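Local coordinates for catabolite control protein A (Lactococcus lactis, PDB 2O20) that binds DNA as a LacI-family transcription factor and probably acts as a global regulator of carbon catabolite repression and activation, at residues D[164-169]-D[198-204]; D[174-180]-D[269-273]; D[180-186]-D[240-246]. The protein carries 1 engineered substitution. One frame throughout, in Å; residues are numbered along the deposited sequence.

Contact 1: D[164-169]-D[198-204]; sequences YHLAAY and RMVGYQE. With SO4 (sulfate ion), chain L.
With chi1 of 173° at His-165, and the same first torsion at Tyr-169, both rings trail away from their backbone nitrogens and stand over the 198-204 part of helix 193-208, where Gly-201, Val-200 and Glu-204 receive them. The imidazole lies with one face on the bare backbone of Gly-201, whose CA sits 4.0 Å from the ring centroid in a CH-pi contact. Its edge meets two side chains of the same helix, Val-200 CG1, 3.4 Å from His-165 CD2, and the carboxylate of Glu-204. His-165 NE2 gives Glu-204 OE1 a weak, strongly bent hydrogen bond of 3.2 Å. The other carboxylate oxygen turns to the neighbouring ring: Glu-204 OE2 stands over one face of Tyr-169, 3.2 Å from CD1, with ring and carboxylate planes 62° apart. Tyr-169 OH is held separately by Glu-208. At the opposite end Arg-198, extended from CG to NE, lays a guanidinium face against Tyr-164, NH2 coming 3.4 Å from Tyr-164 CD1. Arg-198 NH1 is hydrogen-bonded to Asn-195 and, weakly, to a sulfate, probably from the crystallisation liquor, that Asn-195 also binds. Between these ends Ala-168 and Gly-201 let the backbones close in, and Tyr-169 CA approaches Gly-201 O at 3.5 Å in a CA-H...O contact. The axes of segments 164-169 and 198-204 pass 7.0 Å apart, at a crossing angle of -35°. Such close, small-residue packing joins two neighbouring helices that flank the parallel sheet of an alpha/beta subdomain in the periplasmic-binding-protein-like fold of LacI-family regulators.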
loop_
_atom_site.group_PDB
_atom_site.type_symbol
_atom_site.label_atom_id
_atom_site.label_comp_id
_atom_site.label_asym_id
_atom_site.label_seq_id
_atom_site.Cartn_x
_atom_site.Cartn_y
_atom_site.Cartn_z
ATOM N N TYR D 164 -7.988 -21.728 -3.702
ATOM C CA TYR D 164 -7.770 -21.522 -2.242
ATOM C C TYR D 164 -7.649 -22.831 -1.435
ATOM O O TYR D 164 -6.927 -22.908 -0.413
ATOM C CB TYR D 164 -8.891 -20.665 -1.661
ATOM C CG TYR D 164 -9.039 -19.309 -2.327
ATOM C CD1 TYR D 164 -8.086 -18.307 -2.137
ATOM C CD2 TYR D 164 -10.127 -19.024 -3.125
ATOM C CE1 TYR D 164 -8.215 -17.078 -2.732
ATOM C CE2 TYR D 164 -10.261 -17.767 -3.736
ATOM C CZ TYR D 164 -9.303 -16.805 -3.524
ATOM O OH TYR D 164 -9.414 -15.556 -4.119
ATOM N N HIS D 165 -8.369 -23.847 -1.882
ATOM C CA HIS D 165 -8.309 -25.182 -1.278
ATOM C C HIS D 165 -6.876 -25.740 -1.350
ATOM O O HIS D 165 -6.262 -26.084 -0.339
ATOM C CB HIS D 165 -9.289 -26.096 -2.004
ATOM C CG HIS D 165 -9.210 -27.525 -1.581
ATOM N ND1 HIS D 165 -8.258 -28.396 -2.073
ATOM C CD2 HIS D 165 -9.972 -28.246 -0.735
ATOM C CE1 HIS D 165 -8.434 -29.589 -1.537
ATOM N NE2 HIS D 165 -9.475 -29.528 -0.729
ATOM N N LEU D 166 -6.332 -25.763 -2.548
ATOM C CA LEU D 166 -4.984 -26.282 -2.762
ATOM C C LEU D 166 -3.928 -25.455 -2.008
ATOM O O LEU D 166 -3.021 -26.026 -1.385
ATOM C CB LEU D 166 -4.686 -26.376 -4.280
ATOM C CG LEU D 166 -3.305 -26.859 -4.714
ATOM C CD1 LEU D 166 -3.097 -28.302 -4.275
ATOM C CD2 LEU D 166 -3.166 -26.710 -6.218
ATOM N N ALA D 167 -4.017 -24.129 -2.075
ATOM C CA ALA D 167 -3.096 -23.260 -1.324
ATOM C C ALA D 167 -3.144 -23.515 0.191
ATOM O O ALA D 167 -2.109 -23.584 0.842
ATOM C CB ALA D 167 -3.373 -21.780 -1.644
ATOM N N ALA D 168 -4.345 -23.659 0.740
ATOM C CA ALA D 168 -4.529 -23.938 2.176
ATOM C C ALA D 168 -4.020 -25.356 2.543
ATOM O O ALA D 168 -3.413 -25.537 3.596
ATOM C CB ALA D 168 -6.000 -23.752 2.578
ATOM N N TYR D 169 -4.236 -26.342 1.668
ATOM C CA TYR D 169 -3.680 -27.691 1.836
ATOM C C TYR D 169 -2.144 -27.685 1.840
ATOM O O TYR D 169 -1.549 -28.210 2.768
ATOM C CB TYR D 169 -4.209 -28.652 0.741
ATOM C CG TYR D 169 -3.581 -30.031 0.769
ATOM C CD1 TYR D 169 -4.032 -31.011 1.659
ATOM C CD2 TYR D 169 -2.530 -30.354 -0.096
ATOM C CE1 TYR D 169 -3.457 -32.283 1.680
ATOM C CE2 TYR D 169 -1.958 -31.615 -0.104
ATOM C CZ TYR D 169 -2.414 -32.579 0.799
ATOM O OH TYR D 169 -1.836 -33.826 0.795
ATOM N N ARG D 198 -10.722 -22.859 1.863
ATOM C CA ARG D 198 -9.532 -22.875 2.709
ATOM C C ARG D 198 -9.693 -23.895 3.842
ATOM O O ARG D 198 -8.780 -24.678 4.123
ATOM C CB ARG D 198 -9.256 -21.475 3.295
ATOM C CG ARG D 198 -8.770 -20.484 2.249
ATOM C CD ARG D 198 -8.615 -19.116 2.893
ATOM N NE ARG D 198 -7.980 -18.153 2.004
ATOM C CZ ARG D 198 -8.589 -17.129 1.413
ATOM N NH1 ARG D 198 -9.886 -16.920 1.540
ATOM N NH2 ARG D 198 -7.891 -16.301 0.661
ATOM N N MET D 199 -10.854 -23.887 4.484
ATOM C CA MET D 199 -11.162 -24.876 5.544
ATOM C C MET D 199 -11.058 -26.334 5.087
ATOM O O MET D 199 -10.494 -27.162 5.806
ATOM C CB MET D 199 -12.554 -24.649 6.128
ATOM C CG MET D 199 -12.848 -25.554 7.287
ATOM S SD MET D 199 -11.953 -25.092 8.787
ATOM C CE MET D 199 -13.278 -24.232 9.647
ATOM N N VAL D 200 -11.568 -26.645 3.892
ATOM C CA VAL D 200 -11.510 -28.008 3.397
ATOM C C VAL D 200 -10.050 -28.396 3.202
ATOM O O VAL D 200 -9.649 -29.463 3.611
ATOM C CB VAL D 200 -12.340 -28.195 2.115
ATOM C CG1 VAL D 200 -12.175 -29.618 1.525
ATOM C CG2 VAL D 200 -13.823 -27.909 2.394
ATOM N N GLY D 201 -9.251 -27.513 2.615
ATOM C CA GLY D 201 -7.850 -27.832 2.338
ATOM C C GLY D 201 -7.038 -28.031 3.619
ATOM O O GLY D 201 -6.255 -28.977 3.739
ATOM N N TYR D 202 -7.254 -27.141 4.586
ATOM C CA TYR D 202 -6.653 -27.243 5.929
ATOM C C TYR D 202 -6.963 -28.579 6.635
ATOM O O TYR D 202 -6.065 -29.249 7.154
ATOM C CB TYR D 202 -7.149 -26.036 6.754
ATOM C CG TYR D 202 -6.875 -26.001 8.254
ATOM C CD1 TYR D 202 -5.584 -25.826 8.764
ATOM C CD2 TYR D 202 -7.928 -26.077 9.155
ATOM C CE1 TYR D 202 -5.348 -25.750 10.151
ATOM C CE2 TYR D 202 -7.715 -25.965 10.539
ATOM C CZ TYR D 202 -6.426 -25.826 11.023
ATOM O OH TYR D 202 -6.252 -25.761 12.377
ATOM N N GLN D 203 -8.237 -28.929 6.655
ATOM C CA GLN D 203 -8.705 -30.169 7.259
ATOM C C GLN D 203 -8.192 -31.437 6.582
ATOM O O GLN D 203 -7.877 -32.420 7.268
ATOM C CB GLN D 203 -10.232 -30.189 7.289
ATOM C CG GLN D 203 -10.838 -29.250 8.344
ATOM C CD GLN D 203 -12.317 -29.013 8.091
ATOM O OE1 GLN D 203 -12.827 -29.299 6.994
ATOM N NE2 GLN D 203 -13.009 -28.496 9.082
ATOM N N GLU D 204 -8.131 -31.404 5.255
ATOM C CA GLU D 204 -7.536 -32.464 4.442
ATOM C C GLU D 204 -6.076 -32.732 4.841
ATOM O O GLU D 204 -5.679 -33.876 5.024
ATOM C CB GLU D 204 -7.616 -32.021 2.988
ATOM C CG GLU D 204 -7.158 -33.008 1.931
ATOM C CD GLU D 204 -7.429 -32.484 0.527
ATOM O OE1 GLU D 204 -8.627 -32.439 0.132
ATOM O OE2 GLU D 204 -6.458 -32.109 -0.180
HETATM S S SO4 L . -11.976 -13.037 2.480
HETATM O O1 SO4 L . -13.362 -13.353 2.113
HETATM O O2 SO4 L . -11.785 -13.338 3.901
HETATM O O3 SO4 L . -11.063 -13.837 1.664
HETATM O O4 SO4 L . -11.742 -11.610 2.248
#

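Contact 2: D[174-180]-D[269-273]; sequences KLIDSGN and FEIIS
This is a buried helix-to-sheet contact in which the C-terminal end of helix 164-177 settles on strand 270-272, with an apolar patch beside a polar cluster round one carboxylate. In the apolar part Leu-175 and Ile-272 reach toward each other tip to tip, Leu-175 CG lying 3.7 Å from Ile-272 CD1. The aliphatic chain of Lys-174 crosses the same methyl, its amine leading on to Ser-327, while Leu-175 CD2 slides past Glu-270 CB. The polar part centres on Glu-270 OE2. Asn-180 ND2 donates to it at 2.8 Å in a nearly straight bond (163°), arriving from above the carboxylate plane although the oxygen lies close to the plane of the amide. Ser-178 OG is 2.9 Å from Glu-270 OE2; with chi1 at 56°, this hydroxyl is tucked between its own N and carbonyl carbon, also near Leu-175 O. Water 1 donates to both Ser-178 OG and Glu-270 OE1. Lys-332 adds a salt bridge to OE2, which would probably favour the ionised carboxylate. Asn-180 ND2 spends its other hydrogen on Leu-175 O at 2.9 Å, reaching that oxygen from the same face as the backbone Asn-180 N. The amide thus couples strand 270-272 to the helix terminus, a Schellman motif in which Gly-179, at positive phi, is the C-prime residue.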
loop_
_atom_site.group_PDB
_atom_site.type_symbol
_atom_site.label_atom_id
_atom_site.label_comp_id
_atom_site.label_asym_id
_atom_site.label_seq_id
_atom_site.Cartn_x
_atom_site.Cartn_y
_atom_site.Cartn_z
ATOM N N LYS D 174 3.045 -27.967 4.739
ATOM C CA LYS D 174 4.372 -27.443 4.978
ATOM C C LYS D 174 4.675 -27.311 6.482
ATOM O O LYS D 174 5.778 -27.610 6.934
ATOM C CB LYS D 174 4.508 -26.084 4.281
ATOM C CG LYS D 174 5.867 -25.461 4.404
ATOM C CD LYS D 174 6.050 -24.311 3.425
ATOM C CE LYS D 174 7.283 -23.541 3.741
ATOM N NZ LYS D 174 8.506 -24.310 3.402
ATOM N N LEU D 175 3.696 -26.865 7.254
ATOM C CA LEU D 175 3.877 -26.715 8.708
ATOM C C LEU D 175 3.861 -28.106 9.396
ATOM O O LEU D 175 4.562 -28.338 10.388
ATOM C CB LEU D 175 2.788 -25.816 9.291
ATOM C CG LEU D 175 2.823 -24.363 8.797
ATOM C CD1 LEU D 175 1.588 -23.585 9.207
ATOM C CD2 LEU D 175 4.079 -23.663 9.271
ATOM N N ILE D 176 3.056 -29.015 8.875
ATOM C CA ILE D 176 3.067 -30.417 9.363
ATOM C C ILE D 176 4.457 -31.005 9.157
ATOM O O ILE D 176 5.014 -31.627 10.047
ATOM C CB ILE D 176 1.994 -31.276 8.656
ATOM C CG1 ILE D 176 0.619 -30.877 9.184
ATOM C CG2 ILE D 176 2.217 -32.816 8.907
ATOM C CD1 ILE D 176 -0.507 -31.350 8.375
ATOM N N ASP D 177 5.032 -30.771 7.985
ATOM C CA ASP D 177 6.308 -31.373 7.644
ATOM C C ASP D 177 7.498 -30.814 8.420
ATOM O O ASP D 177 8.529 -31.486 8.490
ATOM C CB ASP D 177 6.536 -31.345 6.123
ATOM C CG ASP D 177 5.576 -32.288 5.357
ATOM O OD1 ASP D 177 4.901 -33.138 5.985
ATOM O OD2 ASP D 177 5.494 -32.179 4.119
ATOM N N SER D 178 7.362 -29.624 9.019
ATOM C CA SER D 178 8.370 -29.088 9.929
ATOM C C SER D 178 8.074 -29.427 11.404
ATOM O O SER D 178 8.690 -28.872 12.313
ATOM C CB SER D 178 8.567 -27.567 9.712
ATOM O OG SER D 178 7.341 -26.844 9.850
ATOM N N GLY D 179 7.147 -30.366 11.638
ATOM C CA GLY D 179 6.898 -30.897 12.972
ATOM C C GLY D 179 5.802 -30.251 13.797
ATOM O O GLY D 179 5.637 -30.588 14.972
ATOM N N ASN D 180 5.040 -29.328 13.220
ATOM C CA ASN D 180 3.959 -28.681 13.977
ATOM C C ASN D 180 2.734 -29.611 14.094
ATOM O O ASN D 180 2.339 -30.259 13.130
ATOM C CB ASN D 180 3.563 -27.359 13.345
ATOM C CG ASN D 180 4.686 -26.354 13.355
ATOM O OD1 ASN D 180 4.972 -25.729 14.398
ATOM N ND2 ASN D 180 5.342 -26.186 12.206
ATOM N N PHE D 269 7.775 -20.542 16.706
ATOM C CA PHE D 269 6.518 -20.152 16.058
ATOM C C PHE D 269 6.760 -19.853 14.570
ATOM O O PHE D 269 7.685 -19.115 14.243
ATOM C CB PHE D 269 5.821 -18.963 16.738
ATOM C CG PHE D 269 4.335 -18.910 16.438
ATOM C CD1 PHE D 269 3.415 -19.508 17.304
ATOM C CD2 PHE D 269 3.875 -18.334 15.286
ATOM C CE1 PHE D 269 2.053 -19.508 16.994
ATOM C CE2 PHE D 269 2.524 -18.361 14.947
ATOM C CZ PHE D 269 1.616 -18.933 15.828
ATOM N N GLU D 270 5.925 -20.430 13.711
ATOM C CA GLU D 270 6.057 -20.297 12.259
ATOM C C GLU D 270 4.773 -19.721 11.666
ATOM O O GLU D 270 3.688 -19.986 12.158
ATOM C CB GLU D 270 6.316 -21.644 11.611
ATOM C CG GLU D 270 7.579 -22.390 12.066
ATOM C CD GLU D 270 7.825 -23.642 11.249
ATOM O OE1 GLU D 270 8.041 -23.549 10.025
ATOM O OE2 GLU D 270 7.751 -24.755 11.839
ATOM N N ILE D 271 4.925 -18.904 10.629
ATOM C CA ILE D 271 3.808 -18.208 9.990
ATOM C C ILE D 271 3.908 -18.331 8.445
ATOM O O ILE D 271 4.966 -18.137 7.857
ATOM C CB ILE D 271 3.762 -16.699 10.362
ATOM C CG1 ILE D 271 3.654 -16.513 11.876
ATOM C CG2 ILE D 271 2.572 -15.997 9.668
ATOM C CD1 ILE D 271 3.809 -15.068 12.347
ATOM N N ILE D 272 2.773 -18.626 7.819
ATOM C CA ILE D 272 2.658 -18.595 6.356
ATOM C C ILE D 272 1.484 -17.669 6.021
ATOM O O ILE D 272 0.384 -17.854 6.521
ATOM C CB ILE D 272 2.435 -20.023 5.752
ATOM C CG1 ILE D 272 3.566 -20.965 6.169
ATOM C CG2 ILE D 272 2.334 -19.912 4.184
ATOM C CD1 ILE D 272 3.415 -22.417 5.689
ATOM N N SER D 273 1.748 -16.646 5.225
ATOM C CA SER D 273 0.742 -15.702 4.757
ATOM C C SER D 273 0.045 -16.136 3.444
ATOM O O SER D 273 0.385 -17.139 2.826
ATOM C CB SER D 273 1.397 -14.311 4.593
ATOM O OG SER D 273 0.411 -13.292 4.454
HETATM O O HOH W 1 7.335 -24.879 7.990
#

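Contact 3: D[180-186]-D[240-246]; sequences NKKIAYI and ATSAVVS
Two neighbouring parallel strands, 183-186 and 242-245, pair in the interior of the parallel sheet of this subdomain. Lys-182 O accepts from Thr-241 N at the start of the run. Ala-184 then bonds through both its N and its O, its N to Ser-242 O and its O accepting from Val-244 N at 3.0 Å. Ile-186 N to Val-244 O (2.9 Å, 171°) and Ser-246 N to Ile-186 O finish the series. Helix 225-237 leads from strand 218-219 into strand 242-245 as part of the beta-alpha-beta layout of this Rossmann-like sheet, and it covers, together with helix 248-260, the face bearing Ala-184, Ala-243 and Ile-186. On that face Ile-186 and Val-245 lie side by side, Ile-186 CD1 4.0 Å from Val-245 CG2. The face carrying Tyr-185 and Val-244 turns to helices 164-177 and 193-208. There, a chi1 of -151° swings the Tyr-185 ring across its neighbour, CE1 reaching Val-244 CG1 at 3.4 Å, with Val-244 O over a ring face. Before the strands, Thr-241 OG1 donates to a lone pair of Asn-180 OD1 at 2.8 Å, in the plane of that carbonyl, and water 2 links this hydroxyl to Lys-181 N. Ser-242 OG, buried against Asn-180 CG at 3.4 Å, finds no polar partner.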
loop_
_atom_site.group_PDB
_atom_site.type_symbol
_atom_site.label_atom_id
_atom_site.label_comp_id
_atom_site.label_asym_id
_atom_site.label_seq_id
_atom_site.Cartn_x
_atom_site.Cartn_y
_atom_site.Cartn_z
ATOM N N ASN D 180 5.040 -29.328 13.220
ATOM C CA ASN D 180 3.959 -28.681 13.977
ATOM C C ASN D 180 2.734 -29.611 14.094
ATOM O O ASN D 180 2.339 -30.259 13.130
ATOM C CB ASN D 180 3.563 -27.359 13.345
ATOM C CG ASN D 180 4.686 -26.354 13.355
ATOM O OD1 ASN D 180 4.972 -25.729 14.398
ATOM N ND2 ASN D 180 5.342 -26.186 12.206
ATOM N N LYS D 181 2.166 -29.675 15.299
ATOM C CA LYS D 181 0.970 -30.472 15.586
ATOM C C LYS D 181 -0.245 -29.624 15.934
ATOM O O LYS D 181 -1.366 -30.074 15.740
ATOM C CB LYS D 181 1.238 -31.421 16.754
ATOM C CG LYS D 181 2.390 -32.414 16.533
ATOM C CD LYS D 181 2.134 -33.274 15.305
ATOM C CE LYS D 181 3.110 -34.438 15.184
ATOM N NZ LYS D 181 2.741 -35.600 16.047
ATOM N N LYS D 182 -0.011 -28.429 16.484
ATOM C CA LYS D 182 -1.070 -27.456 16.766
ATOM C C LYS D 182 -0.923 -26.268 15.821
ATOM O O LYS D 182 -0.056 -25.415 16.014
ATOM C CB LYS D 182 -1.034 -27.033 18.230
ATOM C CG LYS D 182 -1.434 -28.149 19.193
ATOM C CD LYS D 182 -1.717 -27.594 20.559
ATOM C CE LYS D 182 -2.507 -28.507 21.441
ATOM N NZ LYS D 182 -2.609 -27.869 22.809
ATOM N N ILE D 183 -1.736 -26.289 14.758
ATOM C CA ILE D 183 -1.641 -25.333 13.645
ATOM C C ILE D 183 -2.949 -24.529 13.609
ATOM O O ILE D 183 -4.030 -25.079 13.410
ATOM C CB ILE D 183 -1.424 -26.052 12.278
ATOM C CG1 ILE D 183 -0.178 -26.963 12.322
ATOM C CG2 ILE D 183 -1.349 -25.059 11.170
ATOM C CD1 ILE D 183 -0.153 -28.077 11.274
ATOM N N ALA D 184 -2.833 -23.226 13.785
ATOM C CA ALA D 184 -3.969 -22.320 13.646
ATOM C C ALA D 184 -4.211 -21.943 12.177
ATOM O O ALA D 184 -3.285 -21.877 11.384
ATOM C CB ALA D 184 -3.749 -21.117 14.429
ATOM N N TYR D 185 -5.476 -21.719 11.848
ATOM C CA TYR D 185 -5.873 -21.061 10.604
ATOM C C TYR D 185 -6.607 -19.751 10.945
ATOM O O TYR D 185 -7.622 -19.725 11.667
ATOM C CB TYR D 185 -6.774 -21.951 9.718
ATOM C CG TYR D 185 -6.581 -21.594 8.258
ATOM C CD1 TYR D 185 -5.855 -22.426 7.414
ATOM C CD2 TYR D 185 -7.035 -20.376 7.745
ATOM C CE1 TYR D 185 -5.620 -22.072 6.107
ATOM C CE2 TYR D 185 -6.807 -20.018 6.414
ATOM C CZ TYR D 185 -6.085 -20.875 5.615
ATOM O OH TYR D 185 -5.832 -20.572 4.300
ATOM N N ILE D 186 -6.078 -18.647 10.430
ATOM C CA ILE D 186 -6.666 -17.322 10.667
ATOM C C ILE D 186 -7.296 -16.837 9.324
ATOM O O ILE D 186 -6.609 -16.755 8.299
ATOM C CB ILE D 186 -5.621 -16.302 11.219
ATOM C CG1 ILE D 186 -5.069 -16.761 12.578
ATOM C CG2 ILE D 186 -6.253 -14.942 11.388
ATOM C CD1 ILE D 186 -3.756 -16.171 12.948
ATOM N N ALA D 240 -0.876 -23.160 20.151
ATOM C CA ALA D 240 -0.558 -23.167 18.728
ATOM C C ALA D 240 0.936 -22.856 18.571
ATOM O O ALA D 240 1.483 -22.007 19.292
ATOM C CB ALA D 240 -1.396 -22.155 17.988
ATOM N N THR D 241 1.605 -23.568 17.662
ATOM C CA THR D 241 3.022 -23.314 17.371
ATOM C C THR D 241 3.265 -22.804 15.961
ATOM O O THR D 241 4.413 -22.581 15.587
ATOM C CB THR D 241 3.895 -24.565 17.580
ATOM O OG1 THR D 241 3.425 -25.623 16.708
ATOM C CG2 THR D 241 3.868 -24.995 19.065
ATOM N N SER D 242 2.193 -22.616 15.198
ATOM C CA SER D 242 2.273 -22.083 13.857
ATOM C C SER D 242 0.888 -21.639 13.407
ATOM O O SER D 242 -0.124 -21.962 14.047
ATOM C CB SER D 242 2.842 -23.117 12.909
ATOM O OG SER D 242 2.020 -24.286 12.885
ATOM N N ALA D 243 0.849 -20.897 12.306
ATOM C CA ALA D 243 -0.389 -20.446 11.721
ATOM C C ALA D 243 -0.283 -20.243 10.211
ATOM O O ALA D 243 0.737 -19.745 9.716
ATOM C CB ALA D 243 -0.790 -19.152 12.366
ATOM N N VAL D 244 -1.371 -20.580 9.529
ATOM C CA VAL D 244 -1.646 -20.189 8.128
ATOM C C VAL D 244 -2.651 -19.043 8.202
ATOM O O VAL D 244 -3.645 -19.124 8.935
ATOM C CB VAL D 244 -2.260 -21.321 7.316
ATOM C CG1 VAL D 244 -2.408 -20.895 5.819
ATOM C CG2 VAL D 244 -1.432 -22.599 7.501
ATOM N N VAL D 245 -2.345 -17.956 7.492
ATOM C CA VAL D 245 -3.099 -16.724 7.590
ATOM C C VAL D 245 -3.539 -16.266 6.182
ATOM O O VAL D 245 -2.725 -16.209 5.242
ATOM C CB VAL D 245 -2.258 -15.627 8.288
ATOM C CG1 VAL D 245 -3.149 -14.421 8.534
ATOM C CG2 VAL D 245 -1.608 -16.162 9.613
ATOM N N SER D 246 -4.829 -16.036 5.994
ATOM C CA SER D 246 -5.293 -15.784 4.648
ATOM C C SER D 246 -4.933 -14.382 4.113
ATOM O O SER D 246 -4.733 -14.241 2.914
ATOM C CB SER D 246 -6.795 -16.031 4.523
ATOM O OG SER D 246 -7.482 -15.109 5.304
HETATM O O HOH W 2 2.745 -28.134 17.494
HETATM O O HOH W 3 -6.666 -13.414 7.770
#

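Followed from the N terminus, the chain first reaches these contacts at helix 164-177, whose first turns belong to contact 1 and whose last turn belongs to contact 2. It then passes through Asn-180, shared by contacts 2 and 3, into strand 183-186. Helix 193-208 returns to close contact 1 after a short excursion; strand 242-245 closes contact 3, and strand 270-272 closes contact 2 last. Contact 3 therefore lies wholly within the span of contact 2, whereas contact 1 crosses both. In space, Tyr-202 OH bonds to Ile-183 O, joining the helix pair to the sheet, and backbone bonds from Ala-243 and Val-245 to Glu-270 and Ile-272 join the strands of contacts 2 and 3.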